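Local coordinates for putative sugar ABC transport system, substrate-binding protein (Bordetella parapertussis, PDB 5IX8) that probably binds a sugar in the periplasm and delivers it to an ABC importer, at residues 151-156 with 281-286; 80-85 with 107-112; 4-9 with 258-263. One frame throughout, in Å; residues are numbered along the deposited sequence.

Contact 1 of 3, residues 151-156 with 281-286. With SO4 (sulfate ion), chain C; SO4 (sulfate ion), chain G.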
# COMPACT_ATOMS: atom_id res chain seq x y z
N GLY A 151 -6.76 -12.09 6.04
CA GLY A 151 -7.86 -11.21 6.36
C GLY A 151 -7.74 -9.81 5.82
O GLY A 151 -8.55 -8.94 6.17
N LEU A 152 -6.76 -9.55 4.96
CA LEU A 152 -6.54 -8.21 4.45
C LEU A 152 -6.82 -8.08 2.96
O LEU A 152 -6.83 -6.94 2.45
CB LEU A 152 -5.10 -7.75 4.73
CG LEU A 152 -4.70 -7.78 6.22
CD1 LEU A 152 -3.24 -7.28 6.31
CD2 LEU A 152 -5.66 -6.98 7.09
N GLU A 153 -6.99 -9.20 2.25
CA GLU A 153 -7.25 -9.26 0.80
C GLU A 153 -6.02 -8.92 -0.03
O GLU A 153 -5.57 -9.75 -0.83
CB GLU A 153 -8.43 -8.33 0.42
CG GLU A 153 -8.97 -8.51 -1.00
CD GLU A 153 -9.80 -9.78 -1.18
OE1 GLU A 153 -9.98 -10.54 -0.21
OE2 GLU A 153 -10.28 -10.03 -2.32
N TRP A 154 -5.45 -7.72 0.15
CA TRP A 154 -4.39 -7.32 -0.77
C TRP A 154 -3.11 -8.16 -0.65
O TRP A 154 -2.45 -8.35 -1.67
CB TRP A 154 -4.07 -5.81 -0.63
CG TRP A 154 -3.75 -5.31 0.76
CD1 TRP A 154 -4.63 -4.89 1.72
CD2 TRP A 154 -2.44 -5.22 1.35
NE1 TRP A 154 -3.96 -4.54 2.88
CE2 TRP A 154 -2.62 -4.74 2.68
CE3 TRP A 154 -1.16 -5.53 0.91
CZ2 TRP A 154 -1.55 -4.51 3.54
CZ3 TRP A 154 -0.09 -5.32 1.77
CH2 TRP A 154 -0.29 -4.81 3.07
N PRO A 155 -2.73 -8.71 0.51
CA PRO A 155 -1.56 -9.60 0.51
C PRO A 155 -1.83 -10.84 -0.32
O PRO A 155 -0.93 -11.34 -1.00
CB PRO A 155 -1.35 -9.94 2.01
CG PRO A 155 -1.94 -8.70 2.74
CD PRO A 155 -3.19 -8.47 1.89
N ARG A 156 -3.06 -11.36 -0.26
CA ARG A 156 -3.39 -12.51 -1.09
C ARG A 156 -3.32 -12.16 -2.57
O ARG A 156 -2.83 -12.95 -3.39
CB ARG A 156 -4.78 -13.05 -0.71
CG ARG A 156 -5.03 -14.41 -1.38
CD ARG A 156 -6.48 -14.88 -1.29
NE ARG A 156 -7.30 -14.18 -2.25
CZ ARG A 156 -8.15 -13.19 -1.95
NH1 ARG A 156 -8.39 -12.86 -0.68
NH2 ARG A 156 -8.81 -12.58 -2.93
N THR A 281 -14.17 -3.85 -9.19
CA THR A 281 -13.71 -5.22 -9.41
C THR A 281 -14.17 -6.09 -8.26
O THR A 281 -14.75 -5.60 -7.30
CB THR A 281 -12.19 -5.30 -9.53
OG1 THR A 281 -11.62 -4.94 -8.26
CG2 THR A 281 -11.69 -4.38 -10.60
N ARG A 282 -13.89 -7.39 -8.36
CA ARG A 282 -14.29 -8.31 -7.29
C ARG A 282 -13.74 -7.86 -5.94
O ARG A 282 -14.48 -7.83 -4.94
CB ARG A 282 -13.83 -9.73 -7.60
CG ARG A 282 -14.23 -10.73 -6.51
CD ARG A 282 -13.77 -12.14 -6.85
NE ARG A 282 -14.43 -13.08 -5.92
CZ ARG A 282 -13.97 -13.36 -4.70
NH1 ARG A 282 -12.81 -12.85 -4.28
NH2 ARG A 282 -14.67 -14.17 -3.89
N SER A 283 -12.43 -7.54 -5.89
CA SER A 283 -11.80 -7.17 -4.62
C SER A 283 -11.95 -5.70 -4.28
O SER A 283 -11.76 -5.33 -3.10
CB SER A 283 -10.31 -7.50 -4.66
OG SER A 283 -10.14 -8.91 -4.71
N VAL A 284 -12.23 -4.85 -5.27
CA VAL A 284 -12.30 -3.41 -5.05
C VAL A 284 -13.68 -2.96 -5.51
O VAL A 284 -13.83 -2.49 -6.65
CB VAL A 284 -11.16 -2.67 -5.77
CG1 VAL A 284 -11.16 -1.21 -5.36
CG2 VAL A 284 -9.83 -3.31 -5.40
N PRO A 285 -14.72 -3.10 -4.70
CA PRO A 285 -16.10 -3.01 -5.22
C PRO A 285 -16.63 -1.59 -5.30
O PRO A 285 -17.74 -1.30 -4.86
CB PRO A 285 -16.90 -3.85 -4.22
CG PRO A 285 -16.13 -3.62 -2.90
CD PRO A 285 -14.67 -3.59 -3.31
N TYR A 286 -15.85 -0.70 -5.90
CA TYR A 286 -16.21 0.71 -6.05
C TYR A 286 -15.33 1.31 -7.13
O TYR A 286 -14.28 0.76 -7.46
CB TYR A 286 -16.05 1.48 -4.71
CG TYR A 286 -14.81 1.09 -3.93
CD1 TYR A 286 -13.57 1.70 -4.18
CD2 TYR A 286 -14.88 0.12 -2.92
CE1 TYR A 286 -12.43 1.33 -3.45
CE2 TYR A 286 -13.74 -0.26 -2.19
CZ TYR A 286 -12.53 0.35 -2.45
OH TYR A 286 -11.41 -0.04 -1.72
S SO4 C . -7.20 -13.36 2.80
O1 SO4 C . -7.90 -14.10 1.77
O2 SO4 C . -7.59 -11.96 2.86
O3 SO4 C . -5.74 -13.44 2.61
O4 SO4 C . -7.49 -14.01 4.09
S SO4 G . -12.01 -9.10 -11.42
O1 SO4 G . -12.32 -10.27 -12.25
O2 SO4 G . -11.28 -8.09 -12.20
O3 SO4 G . -11.19 -9.58 -10.30
O4 SO4 G . -13.23 -8.50 -10.89

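Contact 2 of 3, residues 80-85 with 107-112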
# COMPACT_ATOMS: atom_id res chain seq x y z
N LEU A 80 -10.22 6.33 4.36
CA LEU A 80 -10.07 5.10 5.12
C LEU A 80 -9.04 4.19 4.46
O LEU A 80 -9.19 3.82 3.30
CB LEU A 80 -11.42 4.37 5.21
CG LEU A 80 -11.36 2.96 5.77
CD1 LEU A 80 -10.84 3.00 7.23
CD2 LEU A 80 -12.77 2.31 5.64
N SER A 81 -8.00 3.82 5.22
CA SER A 81 -7.17 2.64 4.95
C SER A 81 -7.46 1.65 6.06
O SER A 81 -7.05 1.90 7.20
CB SER A 81 -5.68 2.99 4.92
OG SER A 81 -5.37 3.95 3.94
N PRO A 82 -8.13 0.54 5.79
CA PRO A 82 -8.70 -0.26 6.89
C PRO A 82 -7.72 -1.25 7.50
O PRO A 82 -6.82 -1.78 6.84
CB PRO A 82 -9.86 -1.00 6.20
CG PRO A 82 -9.32 -1.25 4.80
CD PRO A 82 -8.52 0.02 4.46
N ALA A 83 -7.94 -1.53 8.78
CA ALA A 83 -7.12 -2.50 9.50
C ALA A 83 -7.52 -3.95 9.23
O ALA A 83 -6.87 -4.87 9.73
CB ALA A 83 -7.19 -2.23 11.00
N ALA A 84 -8.59 -4.16 8.48
CA ALA A 84 -8.99 -5.48 8.02
C ALA A 84 -9.83 -5.25 6.77
O ALA A 84 -10.41 -4.18 6.59
CB ALA A 84 -9.82 -6.23 9.05
N TYR A 85 -9.91 -6.28 5.93
CA TYR A 85 -10.66 -6.13 4.68
C TYR A 85 -12.15 -6.01 4.96
O TYR A 85 -12.82 -5.13 4.40
CB TYR A 85 -10.40 -7.31 3.75
CG TYR A 85 -11.08 -7.22 2.39
CD1 TYR A 85 -10.86 -6.12 1.53
CD2 TYR A 85 -11.88 -8.27 1.92
CE1 TYR A 85 -11.43 -6.06 0.24
CE2 TYR A 85 -12.44 -8.22 0.66
CZ TYR A 85 -12.22 -7.11 -0.19
OH TYR A 85 -12.80 -7.11 -1.43
N ILE A 107 -5.34 0.80 -0.13
CA ILE A 107 -5.61 -0.65 -0.11
C ILE A 107 -7.11 -0.89 -0.18
O ILE A 107 -7.91 -0.04 0.23
CB ILE A 107 -5.03 -1.30 1.15
CG1 ILE A 107 -5.30 -0.39 2.37
CG2 ILE A 107 -3.51 -1.53 0.97
CD1 ILE A 107 -5.26 -1.14 3.69
N PRO A 108 -7.52 -2.05 -0.70
CA PRO A 108 -8.95 -2.33 -0.87
C PRO A 108 -9.69 -2.47 0.46
O PRO A 108 -9.13 -2.96 1.46
CB PRO A 108 -8.98 -3.68 -1.60
CG PRO A 108 -7.64 -3.91 -2.12
CD PRO A 108 -6.68 -3.13 -1.25
N VAL A 109 -10.96 -2.08 0.47
CA VAL A 109 -11.84 -2.40 1.59
C VAL A 109 -13.11 -3.07 1.05
O VAL A 109 -13.58 -2.76 -0.06
CB VAL A 109 -12.14 -1.14 2.45
CG1 VAL A 109 -12.87 -0.08 1.64
CG2 VAL A 109 -12.89 -1.47 3.72
N ASN A 110 -13.66 -3.99 1.84
CA ASN A 110 -14.79 -4.81 1.40
C ASN A 110 -16.11 -4.09 1.70
O ASN A 110 -16.89 -4.49 2.57
CB ASN A 110 -14.73 -6.16 2.10
CG ASN A 110 -15.60 -7.18 1.44
OD1 ASN A 110 -16.05 -7.02 0.30
ND2 ASN A 110 -15.88 -8.25 2.18
N SER A 111 -16.38 -3.03 0.95
CA SER A 111 -17.65 -2.33 1.08
C SER A 111 -18.00 -1.70 -0.26
O SER A 111 -17.24 -0.86 -0.75
CB SER A 111 -17.60 -1.26 2.16
OG SER A 111 -18.76 -0.45 2.12
N ASP A 112 -19.16 -2.07 -0.82
CA ASP A 112 -19.57 -1.44 -2.08
C ASP A 112 -20.27 -0.10 -1.88
O ASP A 112 -20.81 0.45 -2.85
CB ASP A 112 -20.45 -2.38 -2.91
CG ASP A 112 -21.75 -2.76 -2.21
OD1 ASP A 112 -22.15 -2.12 -1.23
OD2 ASP A 112 -22.40 -3.71 -2.67
O HOH W 1 -9.63 1.44 1.62
O HOH W 2 -15.33 -3.89 4.94

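Contact 3 of 3, residues 4-9 with 258-263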
# COMPACT_ATOMS: atom_id res chain seq x y z
N GLN A 4 1.87 14.08 -11.60
CA GLN A 4 2.31 13.24 -12.74
C GLN A 4 1.41 13.37 -13.97
O GLN A 4 1.23 12.40 -14.70
CB GLN A 4 2.40 11.77 -12.35
CG GLN A 4 3.60 11.37 -11.54
CD GLN A 4 3.65 9.85 -11.28
OE1 GLN A 4 2.88 9.06 -11.86
NE2 GLN A 4 4.57 9.44 -10.42
N GLY A 5 0.84 14.55 -14.20
CA GLY A 5 -0.08 14.77 -15.31
C GLY A 5 -1.41 14.05 -15.23
O GLY A 5 -2.13 14.01 -16.22
N ILE A 6 -1.76 13.49 -14.08
CA ILE A 6 -2.99 12.69 -14.02
C ILE A 6 -4.21 13.59 -14.03
O ILE A 6 -5.23 13.25 -14.64
CB ILE A 6 -2.96 11.79 -12.78
CG1 ILE A 6 -1.89 10.73 -12.99
CG2 ILE A 6 -4.35 11.18 -12.54
CD1 ILE A 6 -1.53 9.98 -11.70
N VAL A 7 -4.12 14.72 -13.34
CA VAL A 7 -5.23 15.65 -13.22
C VAL A 7 -4.62 17.02 -12.97
O VAL A 7 -3.52 17.13 -12.42
CB VAL A 7 -6.16 15.17 -12.09
CG1 VAL A 7 -5.38 15.12 -10.76
CG2 VAL A 7 -7.36 16.06 -11.99
N GLU A 8 -5.32 18.09 -13.41
CA GLU A 8 -4.84 19.44 -13.11
C GLU A 8 -5.22 19.81 -11.67
O GLU A 8 -6.31 19.45 -11.22
CB GLU A 8 -5.49 20.41 -14.11
CG GLU A 8 -6.10 21.63 -13.57
CD GLU A 8 -6.71 22.56 -14.63
OE1 GLU A 8 -7.29 22.07 -15.65
OE2 GLU A 8 -6.63 23.79 -14.43
N PRO A 9 -4.35 20.45 -10.90
CA PRO A 9 -4.75 20.82 -9.52
C PRO A 9 -5.74 21.97 -9.54
O PRO A 9 -5.54 22.97 -10.23
CB PRO A 9 -3.43 21.25 -8.87
CG PRO A 9 -2.59 21.69 -9.98
CD PRO A 9 -3.00 20.92 -11.24
N GLY A 258 -2.29 10.32 -1.91
CA GLY A 258 -2.90 11.30 -1.02
C GLY A 258 -3.28 12.58 -1.75
O GLY A 258 -4.35 13.13 -1.53
N ARG A 259 -2.38 13.08 -2.61
CA ARG A 259 -2.70 14.28 -3.38
C ARG A 259 -3.91 14.04 -4.27
O ARG A 259 -4.78 14.92 -4.41
CB ARG A 259 -1.51 14.70 -4.24
CG ARG A 259 -0.25 14.99 -3.46
CD ARG A 259 0.75 15.72 -4.39
NE ARG A 259 2.01 15.96 -3.71
CZ ARG A 259 2.18 16.90 -2.78
NH1 ARG A 259 1.18 17.74 -2.46
NH2 ARG A 259 3.37 17.00 -2.19
N LEU A 260 -3.94 12.89 -4.92
CA LEU A 260 -5.07 12.58 -5.78
C LEU A 260 -6.37 12.49 -4.99
O LEU A 260 -7.40 12.92 -5.47
CB LEU A 260 -4.81 11.28 -6.54
CG LEU A 260 -3.70 11.36 -7.56
CD1 LEU A 260 -3.32 9.96 -8.06
CD2 LEU A 260 -4.07 12.27 -8.75
N ILE A 261 -6.34 11.93 -3.79
CA ILE A 261 -7.56 11.89 -2.99
C ILE A 261 -8.15 13.28 -2.80
O ILE A 261 -9.36 13.50 -2.92
CB ILE A 261 -7.27 11.18 -1.64
CG1 ILE A 261 -7.17 9.65 -1.91
CG2 ILE A 261 -8.34 11.52 -0.62
CD1 ILE A 261 -6.48 8.88 -0.79
N VAL A 262 -7.30 14.26 -2.50
CA VAL A 262 -7.78 15.63 -2.33
C VAL A 262 -8.36 16.17 -3.64
O VAL A 262 -9.44 16.79 -3.66
CB VAL A 262 -6.65 16.53 -1.80
CG1 VAL A 262 -7.05 18.00 -1.81
CG2 VAL A 262 -6.27 16.08 -0.39
N GLN A 263 -7.63 15.98 -4.75
CA GLN A 263 -8.10 16.54 -6.02
C GLN A 263 -9.39 15.88 -6.49
O GLN A 263 -10.26 16.55 -7.09
CB GLN A 263 -7.01 16.43 -7.09
CG GLN A 263 -5.83 17.37 -6.79
CD GLN A 263 -6.25 18.83 -6.92
OE1 GLN A 263 -7.17 19.14 -7.67
NE2 GLN A 263 -5.60 19.73 -6.18

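Contact 1 of 3, residues 151-156 with 281-286
Ser283 and Glu153 meet through a short hydrogen bond, Ser283 OG donating to Glu153 OE2 at 2.6 Å on the anti lone pair, the one facing away from OE1. Glu153 reaches the serine because CG lies anti to the backbone N (chi1 -169°) and the chain then bends at chi2, which swings the carboxylate across to the 281-286 loop. Arg156, in the first turn of the helix that starts right after Glu153, its N-cap residue, grips the same carboxylate end-on: NH1 to OE1 at 2.9 Å and NH2 to OE2 at 3.0 Å. Both oxygens lie near the guanidinium plane, yet they are met from above the carboxylate plane, so the two flat groups are steeply tilted. In the two-lobed periplasmic binding protein fold this joins the lobe carrying helix 154-168 to a loop leading into strand 288-290 of the other lobe. A sulfate, probably from the crystallisation liquor, sits at the helix start and takes bonds from Gly151 N, Glu153 N and Arg156 NH1, the last 2.8 Å from its O1. Arg282, extended from CG to NE, brings NH1 to 4.3 Å from Glu153 OE2, too far for a salt bridge but probably adding to the positive field around the acid.

Contact 2 of 3, residues 80-85 with 107-112
Tyr85 and Asn110 join two loops at the C-terminal ends of neighbouring parallel strands, 77-80 and 101-105, on the C-terminal side of the sheet in a Rossmann-like lobe, which faces the cleft in periplasmic binding proteins. Of the polar links, one is direct: Asn110 N donates to Tyr85 O at 2.9 Å. Two waters add bridges; one donates to Leu80 O and to Ile107 O, the latter at 2.7 Å, and the other joins Tyr85 O to Asn110 O, weakly at the second end.

The apolar contacts centre on Pro82, whose rigid ring fills the space between two branched side chains. Its CD lies 3.5 Å from Ile107 CD1, while its CG rests 3.7 Å from Val109 CB. Leu80 reaches Val109 more distantly through its CD2 methyl. A proline suits this loop, adding bulk without a backbone N-H that would need a partner.

The aromatic contact is a CH-pi interaction backed by an amide stack. With Tyr85 CG anti to its own backbone nitrogen (chi1 -177°), the ring extends along the 108-110 backbone, and its hydroxyl bonds to Ser283 O. The Asn110 amide, bonded through ND2 to Ser86 OG, is parallel to the ring, and Asn110 CB stands over the ring centre, 3.4 Å from the centroid.

Contact 3 of 3, residues 4-9 with 258-263
The irregular backbone of 4-9 runs past one side of helix 254-270 and comes nearest at Pro9 and Gln263, whose CA atoms are 6.5 Å apart. Leu260 and Gln263, three residues apart and hence on the same side of the helix, make the contact.

Leu260 supplies the apolar part. Its CD2 methyl lies 3.7 Å from Val7 CG1 and 4.0 Å from Ile6 CG2, and its other methyl, CD1, approaches Ile6 CD1 at 4.1 Å. The Ile6 and Leu260 side chains cross at about a right angle, whereas Val7 and Leu260 run past each other in opposite directions. Val7 touches with CG1, which chi1 of 60° places between the backbone N and the carbonyl carbon. Branched aliphatic residues suit this place, since they let a loop without regular structure bury methyl groups against a helix.

Gln263 folds back at chi2 (-67°) and lays its amide against Pro9: OE1 is 3.5 Å from Pro9 CA, and NE2 is 3.8 Å from Pro9 CB. Those are packing contacts; the polar atoms are satisfied just beyond, OE1 by Ile10 N and Arg267 NH1, NE2 by Glu40 OE2. A long amide can thus both pack on a proline and bond to the chain that follows it. Here an N-terminal segment, ahead of the first strand, 17-22, packs on a helix that lies against strand 101-105 of the six-stranded parallel sheet, in one lobe of the periplasmic binding protein fold.

Contacts 1 and 2 are neighbours, their centres 8 Å apart, and they touch through Tyr85, which meets the 281-286 loop with its hydroxyl and Gly151 with its backbone. Tyr85 thus meets both segments of contact 1, so the loops after strands 77-80 and 101-105, the loop before strand 288-290 and the start of helix 154-168 form one continuous patch where the two lobes face each other. Contact 2 closes along the chain before contact 1 opens. Contact 3 lies about 21 Å from contact 2 and 23 Å from contact 1, centre to centre, and touches neither; its segments alternate with those of contact 1 and enclose contact 2. It fastens the N-terminal segment to helix 254-270, away from this interlobe region.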